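Local coordinates for protein toll (Drosophila melanogaster, PDB 4LXR) that binds the activated cytokine spaetzle C-106 outside the cell and triggers Toll signalling in embryonic dorsal-ventral patterning and antifungal immunity, at residues I21-C29 with R39-Y47; C29-R39 with M51-Q62. All coordinates share one frame; numbering follows the deposited sequence.

Overall arrangement
Both contacts lie in the N-terminal part of the leucine-rich repeat ectodomain. Strand 38-43 is their common element. Contact 1 pairs it with strand 24-29 on one side, and contact 2 pairs it with strand 47-52 on the other. They share Cys29 and Arg39. Each is partly buried, with an apolar and a polar part. In contact 1 an apolar face of Tyr25, Ile27, Leu40 and Ile42 is shielded within the chain, while a charged face meets spaetzle C-106. Contact 2 holds less strand pairing and more loop. A phenylalanine fills its inner part, and water and an N-linked sugar occupy its outer part. Ile28 of contact 1 packs against Pro36 of contact 2.

Contact 1 of 2, residues I21-C29 with R39-Y47; sequences IMSEYEIIC and RLTIQPKDY
Ile27 and Leu40 are joined twice through their backbones. Ile27 N donates to Leu40 O at 2.7 Å, and Ile27 O accepts from Leu40 N. Tyr25 and Ile42 form the next hydrogen-bonded pair of the antiparallel strands. On the face that carries Tyr25, Ile27, Leu40 and Ile42, the CD1 tips of Ile27 and Ile42 meet at 3.6 Å. The Tyr25 ring receives Pro44 CG at its edge, 3.9 Å from CE2. Phe2 and the helix 4-12 pack over the same face.

The opposite face carries Glu26, Thr41 and Arg39, with Ile28 as its apolar member. Glu26 can be followed outward. Its CB stands 4.2 Å from Leu40 O. CG lies anti to the backbone N (chi1 -170°) and rests on Arg39 CG at 3.9 Å. The chain continues extended, and CD comes within 4.0 Å of Arg39 CD. At the tip, OE1 faces Arg39 NH1. OE2 lies beside Arg39 CD and reaches NH1 at 3.5 Å in a weak salt bridge. The carboxylate meets the guanidinium at its edge, but the two planes are turned 59° apart. OE2 also accepts from the backbone N of Leu16 of a spaetzle C-106 chain, so one oxygen serves the strand pair and the ligand. Ile28 and Arg39 lie side by side, pointing the same way.

At the turn end, Ser23 OG donates to Gln43 OE1 at 3.2 Å, in the carbonyl plane and on a lone pair. This is a beta hairpin of strands 24-29 and 38-43, consistent with the N-terminal cap of a leucine-rich repeat solenoid, with its charged face at the spaetzle interface.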
loop_
_atom_site.group_PDB
_atom_site.type_symbol
_atom_site.label_atom_id
_atom_site.label_comp_id
_atom_site.label_asym_id
_atom_site.label_seq_id
_atom_site.Cartn_x
_atom_site.Cartn_y
_atom_site.Cartn_z
ATOM N N ILE A 21 16.981 -28.953 13.995
ATOM C CA ILE A 21 16.652 -27.590 13.615
ATOM C C ILE A 21 15.143 -27.448 13.485
ATOM O O ILE A 21 14.508 -28.134 12.677
ATOM C CB ILE A 21 17.403 -27.119 12.344
ATOM C CG1 ILE A 21 16.972 -25.703 11.980
ATOM C CG2 ILE A 21 17.188 -28.062 11.174
ATOM C CD1 ILE A 21 17.696 -25.145 10.796
ATOM N N MET A 22 14.580 -26.556 14.298
ATOM C CA MET A 22 13.139 -26.501 14.511
ATOM C C MET A 22 12.627 -27.884 14.906
ATOM O O MET A 22 13.199 -28.536 15.779
ATOM C CB MET A 22 12.413 -25.945 13.284
ATOM C CG MET A 22 12.382 -24.420 13.266
ATOM S SD MET A 22 12.975 -23.674 11.734
ATOM C CE MET A 22 12.985 -21.955 12.232
ATOM N N SER A 23 11.566 -28.345 14.263
ATOM C CA SER A 23 11.034 -29.656 14.600
ATOM C C SER A 23 11.691 -30.780 13.789
ATOM O O SER A 23 11.391 -31.958 13.989
ATOM C CB SER A 23 9.514 -29.670 14.437
ATOM O OG SER A 23 9.133 -28.941 13.285
ATOM N N GLU A 24 12.609 -30.425 12.897
ATOM C CA GLU A 24 13.229 -31.423 12.030
ATOM C C GLU A 24 14.701 -31.700 12.334
ATOM O O GLU A 24 15.277 -31.158 13.276
ATOM C CB GLU A 24 13.067 -31.022 10.563
ATOM C CG GLU A 24 13.895 -29.816 10.173
ATOM C CD GLU A 24 13.498 -29.241 8.832
ATOM O OE1 GLU A 24 14.240 -28.368 8.323
ATOM O OE2 GLU A 24 12.451 -29.667 8.286
ATOM N N TYR A 25 15.303 -32.559 11.521
ATOM C CA TYR A 25 16.712 -32.892 11.656
ATOM C C TYR A 25 17.362 -32.781 10.295
ATOM O O TYR A 25 16.780 -33.195 9.303
ATOM C CB TYR A 25 16.880 -34.313 12.201
ATOM C CG TYR A 25 16.223 -34.524 13.545
ATOM C CD1 TYR A 25 16.892 -34.205 14.732
ATOM C CD2 TYR A 25 14.930 -35.025 13.633
ATOM C CE1 TYR A 25 16.290 -34.389 15.964
ATOM C CE2 TYR A 25 14.320 -35.212 14.859
ATOM C CZ TYR A 25 15.006 -34.891 16.022
ATOM O OH TYR A 25 14.398 -35.082 17.239
ATOM N N GLU A 26 18.554 -32.203 10.236
ATOM C CA GLU A 26 19.301 -32.217 8.992
ATOM C C GLU A 26 20.507 -33.130 9.128
ATOM O O GLU A 26 21.338 -32.948 10.012
ATOM C CB GLU A 26 19.752 -30.823 8.562
ATOM C CG GLU A 26 20.322 -30.813 7.146
ATOM C CD GLU A 26 21.204 -29.614 6.849
ATOM O OE1 GLU A 26 22.282 -29.484 7.474
ATOM O OE2 GLU A 26 20.827 -28.807 5.976
ATOM N N ILE A 27 20.589 -34.118 8.250
ATOM C CA ILE A 27 21.723 -35.017 8.231
ATOM C C ILE A 27 22.572 -34.769 6.993
ATOM O O ILE A 27 22.038 -34.708 5.884
ATOM C CB ILE A 27 21.246 -36.461 8.242
ATOM C CG1 ILE A 27 20.399 -36.700 9.496
ATOM C CG2 ILE A 27 22.436 -37.403 8.180
ATOM C CD1 ILE A 27 19.791 -38.067 9.589
ATOM N N ILE A 28 23.882 -34.596 7.169
ATOM C CA ILE A 28 24.758 -34.494 6.001
ATOM C C ILE A 28 25.801 -35.604 5.974
ATOM O O ILE A 28 26.296 -36.041 7.016
ATOM C CB ILE A 28 25.429 -33.100 5.842
ATOM C CG1 ILE A 28 26.639 -32.957 6.754
ATOM C CG2 ILE A 28 24.435 -31.980 6.096
ATOM C CD1 ILE A 28 27.210 -31.556 6.763
ATOM N N CYS A 29 26.101 -36.074 4.769
ATOM C CA CYS A 29 27.055 -37.153 4.569
ATOM C C CYS A 29 27.913 -36.837 3.344
ATOM O O CYS A 29 27.380 -36.518 2.279
ATOM C CB CYS A 29 26.322 -38.481 4.364
ATOM S SG CYS A 29 25.163 -38.958 5.689
ATOM N N ARG A 39 22.065 -35.025 1.794
ATOM C CA ARG A 39 21.572 -34.142 2.818
ATOM C C ARG A 39 20.154 -34.581 3.092
ATOM O O ARG A 39 19.294 -34.461 2.233
ATOM C CB ARG A 39 21.601 -32.688 2.346
ATOM C CG ARG A 39 21.267 -31.695 3.434
ATOM C CD ARG A 39 21.249 -30.266 2.904
ATOM N NE ARG A 39 22.433 -29.947 2.109
ATOM C CZ ARG A 39 23.523 -29.359 2.593
ATOM N NH1 ARG A 39 23.588 -29.024 3.872
ATOM N NH2 ARG A 39 24.552 -29.106 1.794
ATOM N N LEU A 40 19.917 -35.113 4.281
ATOM C CA LEU A 40 18.597 -35.609 4.626
ATOM C C LEU A 40 17.878 -34.692 5.592
ATOM O O LEU A 40 18.444 -34.262 6.591
ATOM C CB LEU A 40 18.682 -37.009 5.233
ATOM C CG LEU A 40 19.049 -38.180 4.323
ATOM C CD1 LEU A 40 20.564 -38.386 4.304
ATOM C CD2 LEU A 40 18.364 -39.404 4.860
ATOM N N THR A 41 16.620 -34.401 5.294
ATOM C CA THR A 41 15.787 -33.652 6.221
ATOM C C THR A 41 14.686 -34.573 6.718
ATOM O O THR A 41 13.896 -35.108 5.935
ATOM C CB THR A 41 15.173 -32.414 5.559
ATOM O OG1 THR A 41 16.219 -31.573 5.064
ATOM C CG2 THR A 41 14.322 -31.635 6.557
ATOM N N ILE A 42 14.655 -34.767 8.027
ATOM C CA ILE A 42 13.717 -35.684 8.645
ATOM C C ILE A 42 12.752 -34.933 9.549
ATOM O O ILE A 42 13.166 -34.212 10.468
ATOM C CB ILE A 42 14.444 -36.767 9.465
ATOM C CG1 ILE A 42 15.478 -37.491 8.601
ATOM C CG2 ILE A 42 13.444 -37.744 10.064
ATOM C CD1 ILE A 42 16.199 -38.623 9.314
ATOM N N GLN A 43 11.468 -35.091 9.259
ATOM C CA GLN A 43 10.389 -34.610 10.114
ATOM C C GLN A 43 9.565 -35.846 10.491
ATOM O O GLN A 43 8.705 -36.284 9.724
ATOM C CB GLN A 43 9.546 -33.572 9.372
ATOM C CG GLN A 43 8.349 -33.036 10.129
ATOM C CD GLN A 43 8.727 -31.961 11.120
ATOM O OE1 GLN A 43 9.316 -30.942 10.755
ATOM N NE2 GLN A 43 8.398 -32.183 12.387
ATOM N N PRO A 44 9.855 -36.423 11.670
ATOM C CA PRO A 44 9.386 -37.739 12.134
ATOM C C PRO A 44 7.893 -37.963 11.929
ATOM O O PRO A 44 7.107 -37.104 12.318
ATOM C CB PRO A 44 9.716 -37.714 13.627
ATOM C CG PRO A 44 10.893 -36.794 13.726
ATOM C CD PRO A 44 10.641 -35.722 12.707
ATOM N N LYS A 45 7.536 -39.098 11.318
ATOM C CA LYS A 45 6.151 -39.464 10.985
ATOM C C LYS A 45 5.583 -38.693 9.802
ATOM O O LYS A 45 4.616 -39.136 9.182
ATOM C CB LYS A 45 5.200 -39.335 12.186
ATOM C CG LYS A 45 5.523 -40.238 13.360
ATOM C CD LYS A 45 4.491 -40.077 14.472
ATOM C CE LYS A 45 4.911 -40.816 15.742
ATOM N NZ LYS A 45 4.025 -40.520 16.910
ATOM N N ASP A 46 6.174 -37.543 9.488
ATOM C CA ASP A 46 5.639 -36.684 8.433
ATOM C C ASP A 46 6.322 -36.928 7.086
ATOM O O ASP A 46 5.705 -37.423 6.137
ATOM C CB ASP A 46 5.736 -35.207 8.838
ATOM C CG ASP A 46 5.008 -34.279 7.873
ATOM O OD1 ASP A 46 4.198 -34.765 7.056
ATOM O OD2 ASP A 46 5.236 -33.050 7.943
ATOM N N TYR A 47 7.596 -36.578 6.998
ATOM C CA TYR A 47 8.303 -36.749 5.744
ATOM C C TYR A 47 9.807 -36.906 5.918
ATOM O O TYR A 47 10.386 -36.517 6.945
ATOM C CB TYR A 47 7.993 -35.592 4.800
ATOM C CG TYR A 47 8.762 -34.323 5.081
ATOM C CD1 TYR A 47 8.341 -33.431 6.063
ATOM C CD2 TYR A 47 9.898 -34.000 4.341
ATOM C CE1 TYR A 47 9.040 -32.256 6.310
ATOM C CE2 TYR A 47 10.605 -32.834 4.587
ATOM C CZ TYR A 47 10.173 -31.972 5.572
ATOM O OH TYR A 47 10.870 -30.812 5.810
#

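Contact 2 of 2, residues C29-R39 with M51-Q62; sequences CPANAENPTFR and MCNLTDTTDYQQ. With NAG (2-acetamido-2-deoxy-beta-D-glucopyranose), chain H.
Phe38 and Cys52 face each other as a non-hydrogen-bonded pair of the antiparallel hairpin formed by strands 38-43 and 47-52. Next to them, Arg39 and Met51 exchange two backbone hydrogen bonds. Thr37 O accepts from Asn53 N at 2.7 Å, where the second strand gives way to loop. On the other edge of strand 38-43, Thr37 and Phe38 both face Cys29 in a classic beta bulge.

The tight part is built round the Phe38 ring. Its CG is anti to the carbonyl carbon (chi1 -61°), which turns the ring toward the 3-10 segment 57-61. Cys52 SG sits at the ring edge, 3.6 Å from CE1. Asp59 O lies near the ring plane at another part of the rim, 3.3 Å from CE2. Phe38 CZ touches Tyr60 CD1 at 3.5 Å. These two rings are inclined by 29° and slid apart, so they barely overlap. Cys52 is also tied to Cys80 by a disulfide, and Tyr60 OH is hydrogen-bonded to Met81 O. With the Phe38 ring cut back to an alanine, a gap is likely to open between Cys52 SG and Tyr60, leaving the Tyr60 ring with less to rest on.

Thr37 links this interior to the outside. Its OG1 donates to Gln62 OE1 at 2.6 Å, from 42° above the carbonyl plane rather than on a lone pair. Its CG2 packs on Leu54 CD1.

The outer side is looser. It holds Asn35 and the glycosylated Asn53, whose ND2 is bonded to C1 of the N-acetylglucosamine. Asn35 CB comes 3.4 Å from the sugar O5. One water accepts from Asn53 ND2 at 2.6 Å and donates to Pro36 O at 2.9 Å, bridging the two segments beside the sugar.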
loop_
_atom_site.group_PDB
_atom_site.type_symbol
_atom_site.label_atom_id
_atom_site.label_comp_id
_atom_site.label_asym_id
_atom_site.label_seq_id
_atom_site.Cartn_x
_atom_site.Cartn_y
_atom_site.Cartn_z
ATOM N N CYS A 29 26.101 -36.074 4.769
ATOM C CA CYS A 29 27.055 -37.153 4.569
ATOM C C CYS A 29 27.913 -36.837 3.344
ATOM O O CYS A 29 27.380 -36.518 2.279
ATOM C CB CYS A 29 26.322 -38.481 4.364
ATOM S SG CYS A 29 25.163 -38.958 5.689
ATOM N N PRO A 30 29.247 -36.889 3.492
ATOM C CA PRO A 30 30.010 -37.098 4.730
ATOM C C PRO A 30 29.907 -35.909 5.686
ATOM O O PRO A 30 29.455 -34.834 5.291
ATOM C CB PRO A 30 31.456 -37.230 4.234
ATOM C CG PRO A 30 31.341 -37.587 2.789
ATOM C CD PRO A 30 30.123 -36.860 2.310
ATOM N N ALA A 31 30.337 -36.113 6.928
ATOM C CA ALA A 31 30.204 -35.111 7.981
ATOM C C ALA A 31 30.820 -33.758 7.638
ATOM O O ALA A 31 30.200 -32.719 7.851
ATOM C CB ALA A 31 30.790 -35.640 9.291
ATOM N N ASN A 32 32.035 -33.762 7.109
ATOM C CA ASN A 32 32.769 -32.506 6.962
ATOM C C ASN A 32 32.677 -31.888 5.573
ATOM O O ASN A 32 33.513 -31.067 5.196
ATOM C CB ASN A 32 34.239 -32.690 7.364
ATOM C CG ASN A 32 34.596 -31.957 8.654
ATOM O OD1 ASN A 32 34.280 -32.417 9.754
ATOM N ND2 ASN A 32 35.271 -30.817 8.520
ATOM N N ALA A 33 31.650 -32.261 4.820
ATOM C CA ALA A 33 31.581 -31.878 3.417
ATOM C C ALA A 33 30.956 -30.507 3.164
ATOM O O ALA A 33 29.915 -30.163 3.729
ATOM C CB ALA A 33 30.858 -32.955 2.604
ATOM N N GLU A 34 31.616 -29.734 2.307
ATOM C CA GLU A 34 31.067 -28.498 1.755
ATOM C C GLU A 34 29.953 -28.842 0.770
ATOM O O GLU A 34 28.935 -28.144 0.680
ATOM C CB GLU A 34 32.178 -27.715 1.044
ATOM C CG GLU A 34 31.712 -26.815 -0.096
ATOM C CD GLU A 34 31.277 -25.440 0.374
ATOM O OE1 GLU A 34 31.828 -24.953 1.385
ATOM O OE2 GLU A 34 30.384 -24.847 -0.273
ATOM N N ASN A 35 30.159 -29.930 0.033
ATOM C CA ASN A 35 29.175 -30.418 -0.924
ATOM C C ASN A 35 28.836 -31.878 -0.661
ATOM O O ASN A 35 29.272 -32.761 -1.405
ATOM C CB ASN A 35 29.696 -30.246 -2.351
ATOM C CG ASN A 35 29.835 -28.788 -2.749
ATOM O OD1 ASN A 35 28.901 -27.999 -2.602
ATOM N ND2 ASN A 35 31.009 -28.423 -3.248
ATOM N N PRO A 36 28.050 -32.135 0.399
ATOM C CA PRO A 36 27.742 -33.501 0.838
ATOM C C PRO A 36 27.049 -34.321 -0.239
ATOM O O PRO A 36 26.283 -33.780 -1.041
ATOM C CB PRO A 36 26.798 -33.287 2.032
ATOM C CG PRO A 36 26.251 -31.915 1.851
ATOM C CD PRO A 36 27.337 -31.121 1.201
ATOM N N THR A 37 27.332 -35.620 -0.248
ATOM C CA THR A 37 26.720 -36.549 -1.186
ATOM C C THR A 37 25.229 -36.621 -0.894
ATOM O O THR A 37 24.400 -36.675 -1.816
ATOM C CB THR A 37 27.344 -37.951 -1.065
ATOM O OG1 THR A 37 28.767 -37.853 -1.181
ATOM C CG2 THR A 37 26.858 -38.846 -2.160
ATOM N N PHE A 38 24.900 -36.606 0.396
ATOM C CA PHE A 38 23.521 -36.673 0.852
ATOM C C PHE A 38 23.237 -35.627 1.903
ATOM O O PHE A 38 24.053 -35.367 2.785
ATOM C CB PHE A 38 23.203 -38.049 1.417
ATOM C CG PHE A 38 23.366 -39.148 0.418
ATOM C CD1 PHE A 38 22.393 -39.378 -0.542
ATOM C CD2 PHE A 38 24.497 -39.936 0.416
ATOM C CE1 PHE A 38 22.541 -40.387 -1.466
ATOM C CE2 PHE A 38 24.651 -40.947 -0.512
ATOM C CZ PHE A 38 23.673 -41.170 -1.453
ATOM N N ARG A 39 22.065 -35.025 1.794
ATOM C CA ARG A 39 21.572 -34.142 2.818
ATOM C C ARG A 39 20.154 -34.581 3.092
ATOM O O ARG A 39 19.294 -34.461 2.233
ATOM C CB ARG A 39 21.601 -32.688 2.346
ATOM C CG ARG A 39 21.267 -31.695 3.434
ATOM C CD ARG A 39 21.249 -30.266 2.904
ATOM N NE ARG A 39 22.433 -29.947 2.109
ATOM C CZ ARG A 39 23.523 -29.359 2.593
ATOM N NH1 ARG A 39 23.588 -29.024 3.872
ATOM N NH2 ARG A 39 24.552 -29.106 1.794
ATOM N N MET A 51 18.169 -35.256 -0.347
ATOM C CA MET A 51 18.756 -34.399 -1.365
ATOM C C MET A 51 20.102 -35.002 -1.713
ATOM O O MET A 51 20.939 -35.201 -0.841
ATOM C CB MET A 51 18.897 -32.960 -0.862
ATOM C CG MET A 51 19.755 -32.053 -1.744
ATOM S SD MET A 51 18.906 -31.377 -3.190
ATOM C CE MET A 51 17.563 -30.488 -2.402
ATOM N N CYS A 52 20.284 -35.331 -2.988
ATOM C CA CYS A 52 21.458 -36.064 -3.436
ATOM C C CYS A 52 22.384 -35.160 -4.223
ATOM O O CYS A 52 21.935 -34.237 -4.903
ATOM C CB CYS A 52 21.051 -37.225 -4.357
ATOM S SG CYS A 52 20.205 -38.640 -3.581
ATOM N N ASN A 53 23.675 -35.447 -4.143
ATOM C CA ASN A 53 24.652 -34.874 -5.059
ATOM C C ASN A 53 25.600 -35.996 -5.453
ATOM O O ASN A 53 26.623 -36.196 -4.811
ATOM C CB ASN A 53 25.422 -33.719 -4.415
ATOM C CG ASN A 53 26.210 -32.907 -5.423
ATOM O OD1 ASN A 53 26.537 -33.400 -6.503
ATOM N ND2 ASN A 53 26.508 -31.646 -5.077
ATOM N N LEU A 54 25.242 -36.711 -6.517
ATOM C CA LEU A 54 25.886 -37.968 -6.875
ATOM C C LEU A 54 26.664 -37.841 -8.178
ATOM O O LEU A 54 26.307 -37.040 -9.044
ATOM C CB LEU A 54 24.820 -39.056 -7.045
ATOM C CG LEU A 54 24.333 -39.869 -5.845
ATOM C CD1 LEU A 54 24.150 -39.026 -4.607
ATOM C CD2 LEU A 54 23.037 -40.580 -6.195
ATOM N N THR A 55 27.725 -38.631 -8.313
ATOM C CA THR A 55 28.430 -38.729 -9.590
ATOM C C THR A 55 28.181 -40.124 -10.145
ATOM O O THR A 55 28.271 -40.359 -11.347
ATOM C CB THR A 55 29.963 -38.517 -9.449
ATOM O OG1 THR A 55 30.609 -39.777 -9.229
ATOM C CG2 THR A 55 30.296 -37.576 -8.298
ATOM N N ASP A 56 27.833 -41.035 -9.245
ATOM C CA ASP A 56 27.818 -42.457 -9.539
ATOM C C ASP A 56 26.844 -43.190 -8.622
ATOM O O ASP A 56 26.647 -42.817 -7.470
ATOM C CB ASP A 56 29.223 -43.011 -9.307
ATOM C CG ASP A 56 29.490 -44.249 -10.096
ATOM O OD1 ASP A 56 29.073 -45.335 -9.648
ATOM O OD2 ASP A 56 30.128 -44.134 -11.162
ATOM N N THR A 57 26.252 -44.253 -9.129
ATOM C CA THR A 57 25.330 -45.063 -8.350
ATOM C C THR A 57 26.008 -45.681 -7.109
ATOM O O THR A 57 25.365 -45.916 -6.083
ATOM C CB THR A 57 24.662 -46.126 -9.268
ATOM O OG1 THR A 57 23.298 -45.744 -9.525
ATOM C CG2 THR A 57 24.721 -47.504 -8.669
ATOM N N THR A 58 27.315 -45.913 -7.192
ATOM C CA THR A 58 28.061 -46.392 -6.028
ATOM C C THR A 58 28.087 -45.386 -4.859
ATOM O O THR A 58 28.392 -45.766 -3.728
ATOM C CB THR A 58 29.512 -46.793 -6.387
ATOM O OG1 THR A 58 30.297 -45.618 -6.628
ATOM C CG2 THR A 58 29.529 -47.672 -7.621
ATOM N N ASP A 59 27.782 -44.115 -5.127
ATOM C CA ASP A 59 27.767 -43.101 -4.067
ATOM C C ASP A 59 26.734 -43.403 -2.973
ATOM O O ASP A 59 26.869 -42.924 -1.844
ATOM C CB ASP A 59 27.517 -41.697 -4.630
ATOM C CG ASP A 59 28.707 -41.144 -5.386
ATOM O OD1 ASP A 59 29.814 -41.711 -5.274
ATOM O OD2 ASP A 59 28.531 -40.123 -6.087
ATOM N N TYR A 60 25.716 -44.202 -3.298
ATOM C CA TYR A 60 24.714 -44.608 -2.304
ATOM C C TYR A 60 25.319 -45.332 -1.093
ATOM O O TYR A 60 24.656 -45.520 -0.075
ATOM C CB TYR A 60 23.605 -45.455 -2.940
ATOM C CG TYR A 60 22.605 -44.644 -3.732
ATOM C CD1 TYR A 60 21.815 -43.681 -3.111
ATOM C CD2 TYR A 60 22.435 -44.847 -5.103
ATOM C CE1 TYR A 60 20.899 -42.933 -3.832
ATOM C CE2 TYR A 60 21.516 -44.113 -5.826
ATOM C CZ TYR A 60 20.749 -43.154 -5.186
ATOM O OH TYR A 60 19.839 -42.414 -5.904
ATOM N N GLN A 61 26.582 -45.726 -1.220
ATOM C CA GLN A 61 27.353 -46.335 -0.145
ATOM C C GLN A 61 27.558 -45.347 1.003
ATOM O O GLN A 61 27.817 -45.742 2.143
ATOM C CB GLN A 61 28.714 -46.750 -0.695
ATOM C CG GLN A 61 29.471 -47.772 0.120
ATOM C CD GLN A 61 30.756 -48.202 -0.570
ATOM O OE1 GLN A 61 31.139 -47.631 -1.594
ATOM N NE2 GLN A 61 31.425 -49.216 -0.018
ATOM N N GLN A 62 27.451 -44.057 0.703
ATOM C CA GLN A 62 27.692 -43.040 1.721
ATOM C C GLN A 62 26.411 -42.644 2.447
ATOM O O GLN A 62 26.379 -41.628 3.132
ATOM C CB GLN A 62 28.365 -41.810 1.111
ATOM C CG GLN A 62 29.688 -42.119 0.445
ATOM C CD GLN A 62 30.139 -41.025 -0.502
ATOM O OE1 GLN A 62 30.106 -39.843 -0.165
ATOM N NE2 GLN A 62 30.567 -41.417 -1.697
HETATM C C1 NAG H . 27.541 -31.044 -5.895
HETATM C C2 NAG H . 27.397 -29.524 -6.010
HETATM C C3 NAG H . 28.487 -28.957 -6.921
HETATM C C4 NAG H . 29.869 -29.435 -6.497
HETATM C C5 NAG H . 29.897 -30.949 -6.316
HETATM C C6 NAG H . 31.192 -31.430 -5.707
HETATM C C7 NAG H . 25.087 -28.728 -5.724
HETATM C C8 NAG H . 23.803 -28.388 -6.420
HETATM N N2 NAG H . 26.081 -29.157 -6.509
HETATM O O3 NAG H . 28.449 -27.534 -6.883
HETATM O O4 NAG H . 30.809 -29.098 -7.510
HETATM O O5 NAG H . 28.848 -31.364 -5.428
HETATM O O6 NAG H . 31.548 -32.715 -6.197
HETATM O O7 NAG H . 25.214 -28.629 -4.508
HETATM O O HOH W 1 23.255 -33.440 -1.285
HETATM O O HOH W 2 26.277 -31.249 -2.484
#